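Local coordinates for Exo-alpha-sialidase (Clostridium perfringens, PDB 2V72), which binds galactose through its family 32 carbohydrate-binding module, which is thought to direct this large sialidase toxin to host glycans, at residues M16-T21 against Q53-N58; D27-A32 against T39-K44; S66-T71 against A137-Y142; H87-G92 against A119-I124. All blocks are in the same frame, centred on the assembly; numbering follows the deposited sequence.

Interaction 1 of 4, residues M16-T21 against Q53-N58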
loop_
_atom_site.group_PDB
_atom_site.type_symbol
_atom_site.label_atom_id
_atom_site.label_comp_id
_atom_site.label_asym_id
_atom_site.label_seq_id
_atom_site.Cartn_x
_atom_site.Cartn_y
_atom_site.Cartn_z
ATOM N N MET A 16 -0.041 13.245 0.839
ATOM C CA MET A 16 0.035 12.145 -0.104
ATOM C C MET A 16 -1.091 12.241 -1.115
ATOM O O MET A 16 -2.097 12.910 -0.878
ATOM C CB MET A 16 -0.033 10.797 0.625
ATOM C CG MET A 16 0.971 10.644 1.765
ATOM S SD MET A 16 0.718 9.076 2.596
ATOM C CE MET A 16 2.012 9.144 3.839
ATOM N N THR A 17 -0.877 11.590 -2.255
ATOM C CA THR A 17 -1.891 11.379 -3.275
ATOM C C THR A 17 -1.732 9.934 -3.689
ATOM O O THR A 17 -0.613 9.412 -3.708
ATOM C CB THR A 17 -1.689 12.274 -4.515
ATOM O OG1 THR A 17 -0.314 12.239 -4.905
ATOM C CG2 THR A 17 -2.074 13.712 -4.218
ATOM N N ALA A 18 -2.847 9.287 -4.015
ATOM C CA ALA A 18 -2.836 7.864 -4.301
ATOM C C ALA A 18 -3.370 7.535 -5.689
ATOM O O ALA A 18 -4.177 8.279 -6.260
ATOM C CB ALA A 18 -3.609 7.100 -3.229
ATOM N N SER A 19 -2.921 6.395 -6.203
ATOM C CA SER A 19 -3.256 5.933 -7.534
ATOM C C SER A 19 -3.223 4.414 -7.522
ATOM O O SER A 19 -2.414 3.830 -6.815
ATOM C CB SER A 19 -2.218 6.468 -8.530
ATOM O OG SER A 19 -2.641 6.264 -9.861
ATOM N N ALA A 20 -4.100 3.773 -8.292
ATOM C CA ALA A 20 -4.064 2.317 -8.438
ATOM C C ALA A 20 -4.382 1.853 -9.863
ATOM O O ALA A 20 -5.068 2.542 -10.611
ATOM C CB ALA A 20 -4.999 1.667 -7.451
ATOM N N THR A 21 -3.880 0.675 -10.221
ATOM C CA THR A 21 -4.045 0.119 -11.557
ATOM C C THR A 21 -5.423 -0.537 -11.697
ATOM O O THR A 21 -5.905 -0.771 -12.816
ATOM C CB THR A 21 -2.947 -0.924 -11.862
ATOM O OG1 THR A 21 -2.960 -1.942 -10.850
ATOM C CG2 THR A 21 -1.577 -0.270 -11.903
ATOM N N GLN A 53 -1.856 -6.459 -9.277
ATOM C CA GLN A 53 -2.316 -5.078 -9.375
ATOM C C GLN A 53 -1.580 -4.330 -8.274
ATOM O O GLN A 53 -1.075 -4.956 -7.339
ATOM C CB GLN A 53 -3.838 -4.970 -9.188
ATOM C CG GLN A 53 -4.679 -5.713 -10.233
ATOM C CD GLN A 53 -4.592 -5.111 -11.638
ATOM O OE1 GLN A 53 -4.451 -3.894 -11.807
ATOM N NE2 GLN A 53 -4.682 -5.968 -12.648
ATOM N N SER A 54 -1.516 -3.003 -8.375
ATOM C CA SER A 54 -0.690 -2.220 -7.467
ATOM C C SER A 54 -1.346 -0.920 -7.029
ATOM O O SER A 54 -2.277 -0.444 -7.670
ATOM C CB SER A 54 0.658 -1.915 -8.121
ATOM O OG SER A 54 0.485 -1.071 -9.242
ATOM N N LEU A 55 -0.846 -0.371 -5.923
ATOM C CA LEU A 55 -1.261 0.929 -5.418
ATOM C C LEU A 55 -0.010 1.781 -5.291
ATOM O O LEU A 55 0.947 1.388 -4.622
ATOM C CB LEU A 55 -1.957 0.793 -4.058
ATOM C CG LEU A 55 -2.177 2.043 -3.187
ATOM C CD1 LEU A 55 -3.332 2.891 -3.685
ATOM C CD2 LEU A 55 -2.393 1.666 -1.720
ATOM N N SER A 56 -0.001 2.928 -5.963
ATOM C CA SER A 56 1.121 3.847 -5.865
ATOM C C SER A 56 0.697 5.003 -4.999
ATOM O O SER A 56 -0.406 5.535 -5.155
ATOM C CB SER A 56 1.563 4.357 -7.242
ATOM O OG SER A 56 1.948 3.289 -8.081
ATOM N N VAL A 57 1.572 5.371 -4.072
ATOM C CA VAL A 57 1.340 6.496 -3.196
ATOM C C VAL A 57 2.502 7.476 -3.335
ATOM O O VAL A 57 3.652 7.159 -2.992
ATOM C CB VAL A 57 1.183 6.041 -1.716
ATOM C CG1 VAL A 57 0.930 7.238 -0.812
ATOM C CG2 VAL A 57 0.055 5.026 -1.582
ATOM N N ASN A 58 2.195 8.656 -3.862
ATOM C CA ASN A 58 3.166 9.736 -3.946
ATOM C C ASN A 58 3.240 10.436 -2.608
ATOM O O ASN A 58 2.214 10.690 -1.976
ATOM C CB ASN A 58 2.795 10.720 -5.052
ATOM C CG ASN A 58 3.890 11.719 -5.322
ATOM O OD1 ASN A 58 3.995 12.745 -4.647
ATOM N ND2 ASN A 58 4.722 11.425 -6.323
#
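The hydroxyl of T21 lies against the bent side chain of Q53, its OG1 2.6 Å from Q53 OE1, at the end of the pairing. The two segments are neighbouring antiparallel strands of a five-stranded sheet in the F5/8 type C (discoidin-like) beta-sandwich, and 17-20 is an outermost strand of that sheet. T21 OG1 sits between its own backbone N and carbonyl carbon (chi1 56°), and from there it serves twice: it donates to the Q53 amide oxygen, and it accepts from S54 N at 3.1 Å. The T21 backbone N in turn donates to S54 O, so the threonine closes the ladder with both its main chain and its hydroxyl. Further along, S19 pairs with S56 and T17 with N58 through reciprocal N-H to carbonyl bonds, the shortest from S56 N to S19 O at 2.7 Å.

Side chains alternate between the two faces. T17, S19, S56 and N58 form the more polar one, where T17 and N58 run side by side in the same direction and T17 OG1 reaches N58 CB. The N58 amide passes on to E121 of the next strand. A18, A20, L55 and V57 line the inner face. The methyl CD1 of L55 is 4.2 Å from A18 CB, and the leucine also packs on W41, beside A20. At the far end the extended side chain of M16 drops toward the core and V141, crossing V57 so that M16 SD meets V57 CG1 at 3.9 Å.

Interaction 2 of 4, residues D27-A32 against T39-K44. With CA (calcium ion), chain B; GAL (beta-D-galactopyranose), chain C.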
loop_
_atom_site.group_PDB
_atom_site.type_symbol
_atom_site.label_atom_id
_atom_site.label_comp_id
_atom_site.label_asym_id
_atom_site.label_seq_id
_atom_site.Cartn_x
_atom_site.Cartn_y
_atom_site.Cartn_z
ATOM N N ASP A 27 -14.298 1.808 -3.772
ATOM C CA ASP A 27 -13.018 1.645 -3.085
ATOM C C ASP A 27 -11.846 2.216 -3.881
ATOM O O ASP A 27 -11.016 1.454 -4.385
ATOM C CB ASP A 27 -12.762 0.156 -2.827
ATOM C CG ASP A 27 -13.852 -0.497 -2.005
ATOM O OD1 ASP A 27 -14.547 0.220 -1.260
ATOM O OD2 ASP A 27 -14.008 -1.729 -2.099
ATOM N N PRO A 28 -11.769 3.556 -4.009
ATOM C CA PRO A 28 -10.680 4.146 -4.798
ATOM C C PRO A 28 -9.339 4.134 -4.054
ATOM O O PRO A 28 -9.309 3.979 -2.834
ATOM C CB PRO A 28 -11.143 5.588 -5.002
ATOM C CG PRO A 28 -11.979 5.882 -3.801
ATOM C CD PRO A 28 -12.653 4.587 -3.433
ATOM N N ALA A 29 -8.248 4.307 -4.795
ATOM C CA ALA A 29 -6.905 4.412 -4.217
ATOM C C ALA A 29 -6.790 5.405 -3.049
ATOM O O ALA A 29 -6.058 5.152 -2.090
ATOM C CB ALA A 29 -5.917 4.762 -5.291
ATOM N N SER A 30 -7.517 6.521 -3.143
ATOM C CA SER A 30 -7.488 7.602 -2.162
ATOM C C SER A 30 -8.021 7.186 -0.792
ATOM O O SER A 30 -7.693 7.794 0.233
ATOM C CB SER A 30 -8.295 8.793 -2.679
ATOM O OG SER A 30 -9.665 8.455 -2.852
ATOM N N SER A 31 -8.846 6.147 -0.783
ATOM C CA SER A 31 -9.407 5.630 0.447
ATOM C C SER A 31 -8.393 4.836 1.258
ATOM O O SER A 31 -8.660 4.492 2.401
ATOM C CB SER A 31 -10.648 4.794 0.147
ATOM O OG SER A 31 -11.740 5.650 -0.125
ATOM N N ALA A 32 -7.233 4.553 0.665
ATOM C CA ALA A 32 -6.128 3.906 1.371
ATOM C C ALA A 32 -5.357 4.889 2.252
ATOM O O ALA A 32 -4.622 4.475 3.150
ATOM C CB ALA A 32 -5.191 3.232 0.385
ATOM N N THR A 39 -12.765 2.699 5.451
ATOM C CA THR A 39 -12.689 2.849 3.994
ATOM C C THR A 39 -11.409 2.195 3.485
ATOM O O THR A 39 -10.336 2.376 4.081
ATOM C CB THR A 39 -12.639 4.322 3.571
ATOM O OG1 THR A 39 -11.470 4.923 4.139
ATOM C CG2 THR A 39 -13.877 5.083 4.037
ATOM N N MET A 40 -11.512 1.476 2.369
ATOM C CA MET A 40 -10.360 0.792 1.778
ATOM C C MET A 40 -10.165 1.069 0.289
ATOM O O MET A 40 -11.115 1.450 -0.408
ATOM C CB MET A 40 -10.498 -0.714 1.977
ATOM C CG MET A 40 -11.645 -1.346 1.211
ATOM S SD MET A 40 -11.848 -3.067 1.672
ATOM C CE MET A 40 -12.962 -2.881 3.069
ATOM N N TRP A 41 -8.934 0.866 -0.181
ATOM C CA TRP A 41 -8.676 0.644 -1.592
ATOM C C TRP A 41 -8.914 -0.836 -1.847
ATOM O O TRP A 41 -8.525 -1.681 -1.043
ATOM C CB TRP A 41 -7.235 1.017 -1.993
ATOM C CG TRP A 41 -6.847 0.431 -3.328
ATOM C CD1 TRP A 41 -7.379 0.756 -4.548
ATOM C CD2 TRP A 41 -5.881 -0.609 -3.578
ATOM N NE1 TRP A 41 -6.805 -0.009 -5.536
ATOM C CE2 TRP A 41 -5.880 -0.850 -4.975
ATOM C CE3 TRP A 41 -5.010 -1.348 -2.764
ATOM C CZ2 TRP A 41 -5.045 -1.799 -5.574
ATOM C CZ3 TRP A 41 -4.184 -2.288 -3.356
ATOM C CH2 TRP A 41 -4.205 -2.507 -4.756
ATOM N N HIS A 42 -9.560 -1.149 -2.963
ATOM C CA HIS A 42 -9.869 -2.526 -3.298
ATOM C C HIS A 42 -9.941 -2.588 -4.817
ATOM O O HIS A 42 -10.477 -1.670 -5.458
ATOM C CB HIS A 42 -11.209 -2.904 -2.656
ATOM C CG HIS A 42 -11.508 -4.374 -2.629
ATOM N ND1 HIS A 42 -11.573 -5.147 -3.766
ATOM C CD2 HIS A 42 -11.829 -5.195 -1.601
ATOM C CE1 HIS A 42 -11.892 -6.387 -3.439
ATOM N NE2 HIS A 42 -12.054 -6.443 -2.130
ATOM N N THR A 43 -9.382 -3.651 -5.393
ATOM C CA THR A 43 -9.464 -3.863 -6.832
ATOM C C THR A 43 -10.926 -4.127 -7.201
ATOM O O THR A 43 -11.757 -4.323 -6.310
ATOM C CB THR A 43 -8.536 -5.000 -7.298
ATOM O OG1 THR A 43 -8.881 -6.218 -6.627
ATOM C CG2 THR A 43 -7.058 -4.648 -7.004
ATOM N N LYS A 44 -11.260 -4.112 -8.490
ATOM C CA LYS A 44 -12.678 -4.188 -8.853
ATOM C C LYS A 44 -13.328 -5.523 -8.546
ATOM O O LYS A 44 -12.819 -6.589 -8.899
ATOM C CB LYS A 44 -12.986 -3.689 -10.276
ATOM C CG LYS A 44 -12.199 -4.291 -11.400
ATOM C CD LYS A 44 -12.588 -3.614 -12.743
ATOM C CE LYS A 44 -12.421 -2.094 -12.700
ATOM N NZ LYS A 44 -12.779 -1.436 -13.999
HETATM CA CA CA B . -9.048 4.256 4.664
HETATM C C1 GAL C . -17.797 -8.281 -0.908
HETATM C C2 GAL C . -16.872 -7.418 -0.055
HETATM C C3 GAL C . -16.161 -6.363 -0.909
HETATM C C4 GAL C . -15.557 -6.959 -2.183
HETATM C C5 GAL C . -16.555 -7.850 -2.910
HETATM C C6 GAL C . -15.887 -8.544 -4.094
HETATM O O1 GAL C . -18.262 -9.347 -0.121
HETATM O O2 GAL C . -17.601 -6.815 0.995
HETATM O O3 GAL C . -15.124 -5.778 -0.156
HETATM O O4 GAL C . -14.415 -7.724 -1.863
HETATM O O5 GAL C . -17.093 -8.818 -2.016
HETATM O O6 GAL C . -16.874 -9.070 -4.956
HETATM O O HOH W 1 -13.973 1.957 0.789
#
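D27 and H42 lie side by side and point the same way, the carboxylate and imidazole planes turned 42° apart. D27 OD2 comes within 3.1 Å of H42 CB and receives a hydrogen bond from W45 NE1, while a water 2.7 Å from D27 OD1 also accepts the N-H of M40. The side chain of M40 runs alongside D27, and its SD lies in plane at the edge of the H42 ring. With CG anti to the backbone N (chi1 -166°), the imidazole swings clear of the 27-32 loop to the sugar. There its ND1 donates to T43 O at 2.7 Å, fixing the ring's rotation, and NE2 stands 2.7 Å from galactose O4.

W41 turns the other way. Its CB packs on A32 CB at 3.8 Å, its CD1 approaches A29, and the indole N-H is held by S22 O. Beyond it the loop and strand meet at a calcium ion: S31 O binds at 2.3 Å, T39 O at 2.4 Å and T39 OG1 at 2.6 Å. D34, N36, A137 and E138 complete the shell. The contact thus joins a calcium site of the kind found in many family 32 modules, probably structural, to the galactose pocket, which H42 shares with W45, R73, N78 and F133.

Interaction 3 of 4, residues S66-T71 against A137-Y142. With CA (calcium ion), chain B.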
loop_
_atom_site.group_PDB
_atom_site.type_symbol
_atom_site.label_atom_id
_atom_site.label_comp_id
_atom_site.label_asym_id
_atom_site.label_seq_id
_atom_site.Cartn_x
_atom_site.Cartn_y
_atom_site.Cartn_z
ATOM N N SER A 66 11.722 5.041 6.928
ATOM C CA SER A 66 12.240 3.972 7.774
ATOM C C SER A 66 11.251 2.820 7.920
ATOM O O SER A 66 11.654 1.701 8.215
ATOM C CB SER A 66 12.679 4.510 9.145
ATOM O OG SER A 66 11.789 5.498 9.640
ATOM N N SER A 67 9.963 3.085 7.704
ATOM C CA SER A 67 8.951 2.022 7.778
ATOM C C SER A 67 7.641 2.340 7.067
ATOM O O SER A 67 7.340 3.497 6.761
ATOM C CB SER A 67 8.664 1.609 9.235
ATOM O OG SER A 67 7.960 2.616 9.933
ATOM N N ILE A 68 6.870 1.285 6.813
ATOM C CA ILE A 68 5.553 1.382 6.175
ATOM C C ILE A 68 4.583 0.450 6.911
ATOM O O ILE A 68 4.896 -0.722 7.132
ATOM C CB ILE A 68 5.625 1.016 4.661
ATOM C CG1 ILE A 68 6.564 1.976 3.914
ATOM C CG2 ILE A 68 4.240 1.040 4.020
ATOM C CD1 ILE A 68 7.227 1.377 2.700
ATOM N N ALA A 69 3.424 0.979 7.297
ATOM C CA ALA A 69 2.375 0.170 7.913
ATOM C C ALA A 69 1.201 -0.024 6.961
ATOM O O ALA A 69 0.555 0.940 6.536
ATOM C CB ALA A 69 1.915 0.781 9.236
ATOM N N ILE A 70 0.946 -1.285 6.627
ATOM C CA ILE A 70 -0.134 -1.674 5.717
ATOM C C ILE A 70 -1.283 -2.283 6.525
ATOM O O ILE A 70 -1.205 -3.431 6.987
ATOM C CB ILE A 70 0.365 -2.675 4.637
ATOM C CG1 ILE A 70 1.541 -2.088 3.840
ATOM C CG2 ILE A 70 -0.773 -3.090 3.709
ATOM C CD1 ILE A 70 2.922 -2.369 4.462
ATOM N N THR A 71 -2.341 -1.493 6.690
ATOM C CA THR A 71 -3.532 -1.894 7.439
ATOM C C THR A 71 -4.550 -2.590 6.524
ATOM O O THR A 71 -5.102 -1.965 5.615
ATOM C CB THR A 71 -4.198 -0.671 8.095
ATOM O OG1 THR A 71 -3.215 0.080 8.821
ATOM C CG2 THR A 71 -5.340 -1.089 9.029
ATOM N N ALA A 137 -6.902 -0.864 3.668
ATOM C CA ALA A 137 -7.777 0.126 4.293
ATOM C C ALA A 137 -7.010 1.388 4.681
ATOM O O ALA A 137 -7.543 2.493 4.567
ATOM C CB ALA A 137 -8.521 -0.477 5.501
ATOM N N GLU A 138 -5.766 1.220 5.127
ATOM C CA GLU A 138 -4.890 2.349 5.463
ATOM C C GLU A 138 -3.417 2.070 5.151
ATOM O O GLU A 138 -2.929 0.955 5.338
ATOM C CB GLU A 138 -5.026 2.752 6.935
ATOM C CG GLU A 138 -6.196 3.658 7.257
ATOM C CD GLU A 138 -6.155 4.957 6.498
ATOM O OE1 GLU A 138 -5.208 5.752 6.697
ATOM O OE2 GLU A 138 -7.085 5.190 5.703
ATOM N N LEU A 139 -2.727 3.100 4.669
ATOM C CA LEU A 139 -1.307 3.027 4.397
ATOM C C LEU A 139 -0.615 4.242 4.996
ATOM O O LEU A 139 -0.976 5.387 4.702
ATOM C CB LEU A 139 -1.030 2.934 2.893
ATOM C CG LEU A 139 0.437 2.622 2.587
ATOM C CD1 LEU A 139 0.567 1.574 1.503
ATOM C CD2 LEU A 139 1.242 3.880 2.260
ATOM N N ASN A 140 0.373 3.977 5.846
ATOM C CA ASN A 140 1.122 5.030 6.501
ATOM C C ASN A 140 2.611 4.874 6.237
ATOM O O ASN A 140 3.107 3.754 6.061
ATOM C CB ASN A 140 0.829 5.029 8.001
ATOM C CG ASN A 140 -0.532 5.577 8.318
ATOM O OD1 ASN A 140 -0.722 6.794 8.365
ATOM N ND2 ASN A 140 -1.500 4.686 8.524
ATOM N N VAL A 141 3.313 6.000 6.178
ATOM C CA VAL A 141 4.740 5.985 5.857
ATOM C C VAL A 141 5.475 6.778 6.916
ATOM O O VAL A 141 5.078 7.891 7.263
ATOM C CB VAL A 141 5.048 6.538 4.438
ATOM C CG1 VAL A 141 6.491 6.233 4.047
ATOM C CG2 VAL A 141 4.108 5.930 3.396
ATOM N N TYR A 142 6.534 6.188 7.445
ATOM C CA TYR A 142 7.209 6.780 8.580
ATOM C C TYR A 142 8.624 7.169 8.224
ATOM O O TYR A 142 9.283 6.475 7.447
ATOM C CB TYR A 142 7.157 5.825 9.773
ATOM C CG TYR A 142 5.743 5.545 10.213
ATOM C CD1 TYR A 142 4.995 4.524 9.618
ATOM C CD2 TYR A 142 5.136 6.321 11.196
ATOM C CE1 TYR A 142 3.692 4.274 10.009
ATOM C CE2 TYR A 142 3.829 6.077 11.595
ATOM C CZ TYR A 142 3.115 5.058 10.994
ATOM O OH TYR A 142 1.822 4.815 11.381
HETATM CA CA CA B . -9.048 4.256 4.664
HETATM O O HOH W 2 -1.416 1.955 8.208
#
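T71 O takes two N-H groups at once, from A137 at 2.9 Å and more distantly from E138, while T71 N donates back to E138 O. This classic beta bulge lies next to the calcium ion, which A137 O binds at 2.3 Å and E138 OE2 at 2.4 Å. The E138 chain bends at chi2 (-59°), turning its carboxylate away from T71 to the metal; Q13 NE2 holds the other oxygen, OE1. A second classic bulge marks the opposite end, where S66 N donates to Y142 O at 2.9 Å and S67 N adds a weak bond. Between them A69 and N140 exchange backbone bonds, and a water bridges A69 O, T71 OG1 and N140 ND2.

On the face of S67, A69 and Y142, the tyrosine ring lies along the sheet: A69 CB meets its edge at CE1, 4.0 Å away, and S67 OG, itself bonded to E8, sits 3.3 Å from Y142 CB. I68, I70, L139 and V141 fill the other face; I68 and V141 pack on I122 and L139 on I124 of the facing sheet, while I70 touches W102. An antiparallel strand pair with one face in the core and a bulged end at the calcium site suits the discoidin-like beta-sandwich of F5/8 type C domains.

Interaction 4 of 4, residues H87-G92 against A119-I124; sequences HAINNG and AEEIKI
E120 is bent at chi2 (149°), with a first torsion away from the staggered positions (chi1 -20°), and the bend carries its carboxylate back over the end of the neighbouring strand, to the backbone of N90 and N91. OE1 accepts from N91 N at 2.7 Å, approached from well above the carboxylate plane (58° out of it), and lies 3.1 Å from N90 CA. The N90 side chain, its CG anti to the backbone N, crosses E120 at about a right angle, with OD1 3.6 Å from E120 CG. The bond to N91 N holds the chain where it leaves the strand; N91 has positive phi and a cis peptide follows it, before G92.

Here the segments form an antiparallel pair with a classic beta bulge: E120 and E121 both face I89, whose O accepts from E120 N at 2.8 Å and only weakly from E121 N. I89 N donates back to E121 O. H87 and K123 pair through two backbone bonds, and a water spans H87 ND1 and K123 O.

I89 and E121 stand side by side on one face, CB to CB 3.9 Å; the E121 carboxylate goes on to N58 of the adjoining strand, and E94 flanks I89, H87 and K123. On the buried face A88 CB touches A119 CB at 3.7 Å, close to I117, while I122 turns to I86. The chemistry is therefore split: methyl groups meet on the core side, and at the strand end a carboxylate, probably ionised, offers its negative charge to a main-chain N-H just past the last ladder bond.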
loop_
_atom_site.group_PDB
_atom_site.type_symbol
_atom_site.label_atom_id
_atom_site.label_comp_id
_atom_site.label_asym_id
_atom_site.label_seq_id
_atom_site.Cartn_x
_atom_site.Cartn_y
_atom_site.Cartn_z
ATOM N N HIS A 87 8.294 -1.132 -4.269
ATOM C CA HIS A 87 9.275 -0.363 -5.032
ATOM C C HIS A 87 9.211 1.074 -4.579
ATOM O O HIS A 87 8.140 1.565 -4.214
ATOM C CB HIS A 87 8.975 -0.385 -6.533
ATOM C CG HIS A 87 9.083 -1.733 -7.168
ATOM N ND1 HIS A 87 8.119 -2.706 -7.014
ATOM C CD2 HIS A 87 10.021 -2.259 -7.992
ATOM C CE1 HIS A 87 8.463 -3.777 -7.709
ATOM N NE2 HIS A 87 9.616 -3.534 -8.307
ATOM N N ALA A 88 10.360 1.744 -4.603
ATOM C CA ALA A 88 10.429 3.164 -4.290
ATOM C C ALA A 88 10.841 3.940 -5.530
ATOM O O ALA A 88 11.617 3.447 -6.346
ATOM C CB ALA A 88 11.408 3.417 -3.149
ATOM N N ILE A 89 10.320 5.154 -5.665
ATOM C CA ILE A 89 10.672 6.017 -6.788
ATOM C C ILE A 89 11.415 7.236 -6.251
ATOM O O ILE A 89 10.872 7.997 -5.444
ATOM C CB ILE A 89 9.418 6.429 -7.633
ATOM C CG1 ILE A 89 8.764 5.206 -8.291
ATOM C CG2 ILE A 89 9.789 7.445 -8.721
ATOM C CD1 ILE A 89 7.670 4.543 -7.460
ATOM N N ASN A 90 12.668 7.394 -6.678
ATOM C CA ASN A 90 13.496 8.519 -6.241
ATOM C C ASN A 90 14.406 9.115 -7.323
ATOM O O ASN A 90 15.362 8.477 -7.767
ATOM C CB ASN A 90 14.312 8.152 -5.005
ATOM C CG ASN A 90 14.860 9.377 -4.294
ATOM O OD1 ASN A 90 14.100 10.267 -3.886
ATOM N ND2 ASN A 90 16.187 9.436 -4.150
ATOM N N ASN A 91 14.069 10.337 -7.743
ATOM C CA ASN A 91 14.866 11.169 -8.664
ATOM C C ASN A 91 15.219 10.685 -10.107
ATOM O O ASN A 91 16.384 10.763 -10.499
ATOM C CB ASN A 91 16.130 11.686 -7.953
ATOM C CG ASN A 91 16.885 12.723 -8.777
ATOM O OD1 ASN A 91 16.368 13.801 -9.075
ATOM N ND2 ASN A 91 18.115 12.393 -9.150
ATOM N N GLY A 92 14.281 10.157 -10.895
ATOM C CA GLY A 92 13.036 9.555 -10.456
ATOM C C GLY A 92 13.251 8.093 -10.793
ATOM O O GLY A 92 12.571 7.530 -11.658
ATOM N N ALA A 119 12.859 8.219 -1.017
ATOM C CA ALA A 119 11.726 7.951 -1.904
ATOM C C ALA A 119 10.757 9.124 -1.945
ATOM O O ALA A 119 10.427 9.694 -0.905
ATOM C CB ALA A 119 10.997 6.678 -1.462
ATOM N N GLU A 120 10.314 9.477 -3.153
ATOM C CA GLU A 120 9.245 10.467 -3.355
ATOM C C GLU A 120 7.892 9.769 -3.522
ATOM O O GLU A 120 6.834 10.397 -3.407
ATOM C CB GLU A 120 9.492 11.311 -4.615
ATOM C CG GLU A 120 10.919 11.340 -5.155
ATOM C CD GLU A 120 10.948 11.507 -6.667
ATOM O OE1 GLU A 120 11.417 10.577 -7.362
ATOM O OE2 GLU A 120 10.478 12.554 -7.168
ATOM N N GLU A 121 7.944 8.476 -3.825
ATOM C CA GLU A 121 6.760 7.687 -4.126
ATOM C C GLU A 121 7.017 6.224 -3.770
ATOM O O GLU A 121 8.147 5.752 -3.867
ATOM C CB GLU A 121 6.401 7.826 -5.611
ATOM C CG GLU A 121 5.013 7.321 -5.980
ATOM C CD GLU A 121 4.584 7.723 -7.381
ATOM O OE1 GLU A 121 4.323 6.817 -8.205
ATOM O OE2 GLU A 121 4.509 8.942 -7.658
ATOM N N ILE A 122 5.966 5.523 -3.347
ATOM C CA ILE A 122 6.043 4.092 -3.026
ATOM C C ILE A 122 4.948 3.320 -3.746
ATOM O O ILE A 122 3.827 3.803 -3.889
ATOM C CB ILE A 122 5.906 3.837 -1.507
ATOM C CG1 ILE A 122 6.953 4.638 -0.732
ATOM C CG2 ILE A 122 6.062 2.347 -1.190
ATOM C CD1 ILE A 122 6.615 4.807 0.715
ATOM N N LYS A 123 5.277 2.116 -4.187
ATOM C CA LYS A 123 4.337 1.281 -4.911
ATOM C C LYS A 123 4.217 -0.081 -4.245
ATOM O O LYS A 123 5.198 -0.822 -4.134
ATOM C CB LYS A 123 4.805 1.116 -6.356
ATOM C CG LYS A 123 3.787 0.526 -7.312
ATOM C CD LYS A 123 4.490 0.113 -8.591
ATOM C CE LYS A 123 3.544 0.072 -9.772
ATOM N NZ LYS A 123 4.280 -0.270 -11.033
ATOM N N ILE A 124 3.011 -0.405 -3.796
ATOM C CA ILE A 124 2.728 -1.732 -3.260
ATOM C C ILE A 124 2.045 -2.567 -4.331
ATOM O O ILE A 124 0.944 -2.235 -4.780
ATOM C CB ILE A 124 1.821 -1.690 -1.997
ATOM C CG1 ILE A 124 2.240 -0.574 -1.023
ATOM C CG2 ILE A 124 1.754 -3.079 -1.328
ATOM C CD1 ILE A 124 3.710 -0.598 -0.596
HETATM O O HOH W 3 5.646 -2.739 -6.266
#

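In the fold
Interactions 1 and 4 share one sheet: strand 53-59 lies next to strand 121-129, joined by backbone bonds V57 to I122 and L55 to I124. Interaction 3 belongs to the facing sheet, and its L139, V141 and I68 meet I122 and I124 across the sandwich core. Interactions 1 and 3 are centred about 7 Å from the chain centre, interactions 2 and 4 further out, about 10 and 12 Å. Interaction 2 packs A29 and W41 on A18, A20 and L55 and shares the calcium ion with interaction 3. Backbone ladders dominate interactions 1, 3 and 4, each with a mixed, more polar outer face; interaction 2 depends instead on metal coordination and a single weak direct hydrogen bond, and it alone touches galactose.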